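Local coordinates for homoserine dehydrogenase (Staphylococcus aureus M1064, PDB 4PG7), which catalyses the NADP- or NAD-dependent interconversion of homoserine and aspartate semialdehyde by hydride transfer, a step of the aspartic acid pathway, at residues 375-380 and 438-443; 244-249 and 283-288. One frame throughout, in Å; residues are numbered along the deposited sequence.

Contact 1 (375-380 and 438-443); sequences SNFFVV and DKVYPV. With LYS (lysine), chain K.
Phe378 and Tyr441 face each other in an antiparallel hydrogen-bonded pair, the centre of the backbone bonding between strands 375-380 and 438-443. Phe378 N reaches Tyr441 O at 2.7 Å, and Tyr441 N returns the bond to Phe378 O at 2.9 Å. Further along, Val380 N meets Lys439 O almost head-on, 174° at the hydrogen, while Val380 O takes Asp438 N. At the other end Val443 N bonds Asn376 O, and the Asn376 side chain adds a second link, ND2 to Val443 O at 3.2 Å; its OD1 turns to Gly421 N. Water 1 spans Asn376 N and Val443 O.

Among apolar contacts, the Phe378 and Tyr441 side chains lie alongside each other, pointing the same way, with their CD2 atoms 3.8 Å apart. Val443 CG2 presses on Phe378 CB. On the opposite face, which carries Val379 and Val440, Phe377, diverging from Pro442, touches Val440 CG1 with CD1 at 3.7 Å.

Lys439 CG sits between the backbone N and the carbonyl carbon (chi1 62°) and the chain beyond is extended, which brings NZ to Tyr441 OH at 3.1 Å and into a salt bridge with Asp255. Lys439 CD lies 3.5 Å from the bound lysine's CD, and Asp438 OD1 2.6 Å from its O. Opposite Val380, Asp438 and Lys439 form a classic beta bulge, and both line the lysine pocket, in a C-terminal domain probably of the ACT type.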
loop_
_atom_site.group_PDB
_atom_site.type_symbol
_atom_site.label_atom_id
_atom_site.label_comp_id
_atom_site.label_asym_id
_atom_site.label_seq_id
_atom_site.Cartn_x
_atom_site.Cartn_y
_atom_site.Cartn_z
ATOM N N SER A 375 11.572 8.847 22.306
ATOM C CA SER A 375 12.399 7.952 21.536
ATOM C C SER A 375 12.815 6.768 22.377
ATOM O O SER A 375 12.866 6.851 23.607
ATOM C CB SER A 375 13.643 8.683 21.078
ATOM O OG SER A 375 13.304 9.768 20.258
ATOM N N ASN A 376 13.126 5.673 21.697
ATOM C CA ASN A 376 13.487 4.432 22.333
ATOM C C ASN A 376 14.812 3.952 21.770
ATOM O O ASN A 376 15.117 4.162 20.585
ATOM C CB ASN A 376 12.412 3.388 22.091
ATOM C CG ASN A 376 11.023 3.967 22.186
ATOM O OD1 ASN A 376 10.673 4.592 23.181
ATOM N ND2 ASN A 376 10.242 3.804 21.134
ATOM N N PHE A 377 15.588 3.285 22.614
ATOM C CA PHE A 377 16.972 2.953 22.239
ATOM C C PHE A 377 17.374 1.573 22.686
ATOM O O PHE A 377 16.961 1.112 23.749
ATOM C CB PHE A 377 17.905 3.982 22.850
ATOM C CG PHE A 377 17.635 5.388 22.397
ATOM C CD1 PHE A 377 18.269 5.891 21.270
ATOM C CD2 PHE A 377 16.741 6.214 23.102
ATOM C CE1 PHE A 377 18.020 7.199 20.847
ATOM C CE2 PHE A 377 16.498 7.519 22.691
ATOM C CZ PHE A 377 17.140 8.006 21.562
ATOM N N PHE A 378 18.251 0.964 21.893
ATOM C CA PHE A 378 18.885 -0.308 22.206
ATOM C C PHE A 378 20.361 0.002 22.382
ATOM O O PHE A 378 21.002 0.458 21.461
ATOM C CB PHE A 378 18.701 -1.259 21.027
ATOM C CG PHE A 378 19.485 -2.546 21.103
ATOM C CD1 PHE A 378 19.101 -3.567 21.941
ATOM C CD2 PHE A 378 20.533 -2.782 20.232
ATOM C CE1 PHE A 378 19.785 -4.788 21.953
ATOM C CE2 PHE A 378 21.213 -3.992 20.240
ATOM C CZ PHE A 378 20.828 -5.002 21.097
ATOM N N VAL A 379 20.875 -0.230 23.575
ATOM C CA VAL A 379 22.216 0.193 23.940
ATOM C C VAL A 379 23.034 -1.042 24.309
ATOM O O VAL A 379 22.621 -1.808 25.170
ATOM C CB VAL A 379 22.193 1.130 25.164
ATOM C CG1 VAL A 379 23.613 1.586 25.483
ATOM C CG2 VAL A 379 21.301 2.336 24.918
ATOM N N VAL A 380 24.189 -1.217 23.672
ATOM C CA VAL A 380 25.105 -2.324 23.969
ATOM C C VAL A 380 26.351 -1.793 24.664
ATOM O O VAL A 380 26.994 -0.863 24.154
ATOM C CB VAL A 380 25.556 -3.015 22.685
ATOM C CG1 VAL A 380 26.462 -4.193 23.009
ATOM C CG2 VAL A 380 24.347 -3.488 21.897
ATOM N N ASP A 438 29.217 0.172 23.048
ATOM C CA ASP A 438 29.610 -0.357 21.750
ATOM C C ASP A 438 28.809 0.362 20.686
ATOM O O ASP A 438 29.360 0.932 19.760
ATOM C CB ASP A 438 29.328 -1.853 21.681
ATOM C CG ASP A 438 29.666 -2.464 20.309
ATOM O OD1 ASP A 438 30.526 -1.938 19.588
ATOM O OD2 ASP A 438 29.076 -3.490 19.967
ATOM N N LYS A 439 27.489 0.371 20.850
ATOM C CA LYS A 439 26.650 1.073 19.926
ATOM C C LYS A 439 25.236 1.215 20.451
ATOM O O LYS A 439 24.849 0.573 21.428
ATOM C CB LYS A 439 26.608 0.318 18.617
ATOM C CG LYS A 439 26.025 -1.064 18.735
ATOM C CD LYS A 439 26.490 -1.896 17.552
ATOM C CE LYS A 439 26.024 -3.332 17.655
ATOM N NZ LYS A 439 26.638 -4.115 16.541
ATOM N N VAL A 440 24.485 2.044 19.750
ATOM C CA VAL A 440 23.110 2.342 20.087
ATOM C C VAL A 440 22.332 2.272 18.797
ATOM O O VAL A 440 22.705 2.899 17.800
ATOM C CB VAL A 440 22.970 3.753 20.718
ATOM C CG1 VAL A 440 21.514 4.095 20.991
ATOM C CG2 VAL A 440 23.762 3.849 22.010
ATOM N N TYR A 441 21.250 1.504 18.815
ATOM C CA TYR A 441 20.302 1.479 17.705
ATOM C C TYR A 441 18.964 2.035 18.200
ATOM O O TYR A 441 18.578 1.780 19.339
ATOM C CB TYR A 441 20.071 0.067 17.217
ATOM C CG TYR A 441 21.239 -0.671 16.620
ATOM C CD1 TYR A 441 22.326 -0.017 16.075
ATOM C CD2 TYR A 441 21.208 -2.055 16.526
ATOM C CE1 TYR A 441 23.379 -0.723 15.511
ATOM C CE2 TYR A 441 22.253 -2.765 15.952
ATOM C CZ TYR A 441 23.319 -2.098 15.432
ATOM O OH TYR A 441 24.346 -2.819 14.843
ATOM N N PRO A 442 18.241 2.772 17.345
ATOM C CA PRO A 442 16.872 3.146 17.717
ATOM C C PRO A 442 15.977 1.931 17.779
ATOM O O PRO A 442 16.282 0.896 17.177
ATOM C CB PRO A 442 16.409 4.088 16.583
ATOM C CG PRO A 442 17.352 3.868 15.478
ATOM C CD PRO A 442 18.632 3.300 16.031
ATOM N N VAL A 443 14.890 2.062 18.530
ATOM C CA VAL A 443 13.898 1.015 18.689
ATOM C C VAL A 443 12.562 1.605 18.316
ATOM O O VAL A 443 12.192 2.680 18.823
ATOM C CB VAL A 443 13.854 0.483 20.135
ATOM C CG1 VAL A 443 12.769 -0.553 20.297
ATOM C CG2 VAL A 443 15.210 -0.080 20.547
HETATM N N LYS K . 30.931 -5.716 15.718
HETATM C CA LYS K . 31.017 -4.227 15.540
HETATM C C LYS K . 31.302 -3.494 16.847
HETATM O O LYS K . 30.918 -2.321 17.014
HETATM C CB LYS K . 29.722 -3.691 14.927
HETATM C CG LYS K . 29.835 -2.280 14.387
HETATM C CD LYS K . 28.735 -1.368 14.904
HETATM C CE LYS K . 28.991 0.049 14.442
HETATM N NZ LYS K . 27.966 1.017 14.915
HETATM O OXT LYS K . 31.940 -4.062 17.747
HETATM O O HOH W 1 12.508 5.446 18.872
#

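Contact 2 (244-249 and 283-288). With LYS (lysine), chain K.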
loop_
_atom_site.group_PDB
_atom_site.type_symbol
_atom_site.label_atom_id
_atom_site.label_comp_id
_atom_site.label_asym_id
_atom_site.label_seq_id
_atom_site.Cartn_x
_atom_site.Cartn_y
_atom_site.Cartn_z
ATOM N N LYS A 244 21.036 11.403 8.330
ATOM C CA LYS A 244 21.968 10.696 9.197
ATOM C C LYS A 244 21.930 9.234 8.814
ATOM O O LYS A 244 20.871 8.617 8.868
ATOM C CB LYS A 244 21.583 10.890 10.671
ATOM C CG LYS A 244 21.713 12.340 11.138
ATOM C CD LYS A 244 21.293 12.497 12.595
ATOM C CE LYS A 244 21.620 13.883 13.142
ATOM N NZ LYS A 244 20.892 14.967 12.419
ATOM N N ARG A 245 23.082 8.678 8.446
ATOM C CA ARG A 245 23.117 7.363 7.817
ATOM C C ARG A 245 24.116 6.409 8.451
ATOM O O ARG A 245 25.239 6.789 8.746
ATOM C CB ARG A 245 23.477 7.543 6.358
ATOM C CG ARG A 245 23.581 6.255 5.570
ATOM C CD ARG A 245 23.938 6.551 4.128
ATOM N NE ARG A 245 25.136 7.380 4.034
ATOM C CZ ARG A 245 26.385 6.956 4.195
ATOM N NH1 ARG A 245 26.660 5.693 4.467
ATOM N NH2 ARG A 245 27.380 7.816 4.083
ATOM N N ARG A 246 23.670 5.178 8.678
ATOM C CA ARG A 246 24.529 4.070 9.063
ATOM C C ARG A 246 24.003 2.823 8.356
ATOM O O ARG A 246 22.792 2.589 8.313
ATOM C CB ARG A 246 24.510 3.865 10.585
ATOM C CG ARG A 246 25.123 2.539 11.048
ATOM C CD ARG A 246 24.848 2.250 12.519
ATOM N NE ARG A 246 25.621 3.105 13.403
ATOM C CZ ARG A 246 25.349 3.351 14.687
ATOM N NH1 ARG A 246 24.282 2.840 15.297
ATOM N NH2 ARG A 246 26.154 4.159 15.365
ATOM N N GLY A 247 24.907 2.013 7.826
ATOM C CA GLY A 247 24.547 0.813 7.089
ATOM C C GLY A 247 24.408 -0.379 7.999
ATOM O O GLY A 247 24.342 -0.215 9.210
ATOM N N ILE A 248 24.409 -1.569 7.398
ATOM C CA ILE A 248 24.210 -2.817 8.127
ATOM C C ILE A 248 25.479 -3.627 8.339
ATOM O O ILE A 248 25.429 -4.680 8.968
ATOM C CB ILE A 248 23.157 -3.741 7.442
ATOM C CG1 ILE A 248 23.573 -4.142 6.030
ATOM C CG2 ILE A 248 21.788 -3.073 7.416
ATOM C CD1 ILE A 248 22.893 -5.413 5.566
ATOM N N SER A 249 26.629 -3.147 7.867
ATOM C CA SER A 249 27.835 -3.989 7.904
ATOM C C SER A 249 28.327 -4.271 9.325
ATOM O O SER A 249 29.036 -5.260 9.560
ATOM C CB SER A 249 28.959 -3.398 7.042
ATOM O OG SER A 249 29.527 -2.257 7.653
ATOM N N VAL A 283 18.707 6.932 8.139
ATOM C CA VAL A 283 18.735 5.557 7.711
ATOM C C VAL A 283 19.658 4.857 8.688
ATOM O O VAL A 283 20.813 5.250 8.812
ATOM C CB VAL A 283 19.342 5.430 6.310
ATOM C CG1 VAL A 283 19.535 3.970 5.940
ATOM C CG2 VAL A 283 18.448 6.093 5.288
ATOM N N GLU A 284 19.177 3.824 9.368
ATOM C CA GLU A 284 20.056 3.045 10.230
ATOM C C GLU A 284 19.425 1.753 10.717
ATOM O O GLU A 284 18.198 1.596 10.696
ATOM C CB GLU A 284 20.526 3.875 11.431
ATOM C CG GLU A 284 19.418 4.293 12.344
ATOM C CD GLU A 284 19.889 5.298 13.390
ATOM O OE1 GLU A 284 20.905 5.051 14.083
ATOM O OE2 GLU A 284 19.208 6.317 13.522
ATOM N N PRO A 285 20.270 0.816 11.171
ATOM C CA PRO A 285 19.767 -0.400 11.819
ATOM C C PRO A 285 18.918 -0.060 13.034
ATOM O O PRO A 285 19.313 0.771 13.853
ATOM C CB PRO A 285 21.047 -1.135 12.233
ATOM C CG PRO A 285 22.109 -0.597 11.352
ATOM C CD PRO A 285 21.739 0.822 11.059
ATOM N N THR A 286 17.737 -0.655 13.092
ATOM C CA THR A 286 16.672 -0.280 14.003
ATOM C C THR A 286 15.991 -1.542 14.501
ATOM O O THR A 286 15.703 -2.448 13.714
ATOM C CB THR A 286 15.657 0.606 13.252
ATOM O OG1 THR A 286 16.322 1.773 12.774
ATOM C CG2 THR A 286 14.510 1.010 14.109
ATOM N N LEU A 287 15.757 -1.646 15.804
ATOM C CA LEU A 287 14.990 -2.762 16.328
ATOM C C LEU A 287 13.530 -2.413 16.125
ATOM O O LEU A 287 13.111 -1.276 16.399
ATOM C CB LEU A 287 15.257 -3.023 17.790
ATOM C CG LEU A 287 16.435 -3.921 18.151
ATOM C CD1 LEU A 287 17.742 -3.264 17.733
ATOM C CD2 LEU A 287 16.403 -4.206 19.633
ATOM N N ILE A 288 12.773 -3.377 15.618
ATOM C CA ILE A 288 11.364 -3.217 15.338
ATOM C C ILE A 288 10.626 -4.295 16.100
ATOM O O ILE A 288 10.928 -5.488 15.969
ATOM C CB ILE A 288 11.033 -3.447 13.834
ATOM C CG1 ILE A 288 11.799 -2.476 12.949
ATOM C CG2 ILE A 288 9.525 -3.280 13.583
ATOM C CD1 ILE A 288 11.351 -1.032 13.123
HETATM N N LYS K . 30.931 -5.716 15.718
HETATM C CA LYS K . 31.017 -4.227 15.540
HETATM C C LYS K . 31.302 -3.494 16.847
HETATM O O LYS K . 30.918 -2.321 17.014
HETATM C CB LYS K . 29.722 -3.691 14.927
HETATM C CG LYS K . 29.835 -2.280 14.387
HETATM C CD LYS K . 28.735 -1.368 14.904
HETATM C CE LYS K . 28.991 0.049 14.442
HETATM N NZ LYS K . 27.966 1.017 14.915
HETATM O OXT LYS K . 31.940 -4.062 17.747
HETATM O O HOH W 2 21.710 2.470 14.167
#
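Arg246 and Pro285 cross at about a right angle, the aliphatic part of the arginine passing the CD corner of the proline ring with CD 3.7 Å from Pro285 CD. Its CG stands opposite the backbone N (chi1 167°) and the chain then bends at chi3, -72°, which turns the guanidinium towards the bound lysine. The ligand's NZ sits over one face of that group, 3.3 Å off its plane and away from its centre, with Arg246 NE 3.5 Å from the ligand's NZ. Two like charges so close would be expected to disfavour each other.

Glu284 rises beside the arginine, the two CB atoms 4.1 Å apart. Its OE1 lies well out of the guanidinium plane, 4.2 Å from Arg246 NH1, so any attraction would be between charges alone, with no N-H aimed at the oxygen. Water 2 makes the connection instead: it accepts from Arg246 NH1 at 2.8 Å and donates to Glu284 OE1 and Pro285 O. Arg246 NH1 also bonds Val440 O, which ties the head group to the neighbouring strand 436-444.

In the backbone, Arg245 and Val283 form a parallel beta bridge at the edge of the mixed sheet, with strand 244-245 a short addition to strand 278-289. Val283 N donates to Lys244 O and Val283 O accepts from Arg246 N at 2.9 Å. Val283 points to the same side as Arg245 and packs against helix 220-234, whereas the Arg245 guanidinium leads away to Glu218 O. Past the bridge, the loop stays beside the same CG-CD edge of the proline ring, Gly247 O 3.1 Å from Pro285 CG, and Ile248 continues towards Leu268 of strand 264-275.

Overall arrangement
Of the four segments, 244-249 comes first along the chain; contact 2 closes the excursion from it through helix 253-262 and strand 264-275 to strand 278-289. Contact 1 opens only later, at strand 375-382, and closes over helix 388-398, the hairpin of strands 404-411 and 414-422, and helix 427-432 when strand 436-444 returns. The two loops are therefore in series, neither nested nor crossed. They meet in space, with centres about 11 Å apart: strand 436-444 lies parallel beside strand 278-289, Pro442 O probably bonding Leu287 N. Through that pairing the C-terminal strands 375-382, 414-422 and 436-444 continue the mixed sheet that holds strands 244-245, 264-275 and 278-289, and both contacts reach the same bound lysine.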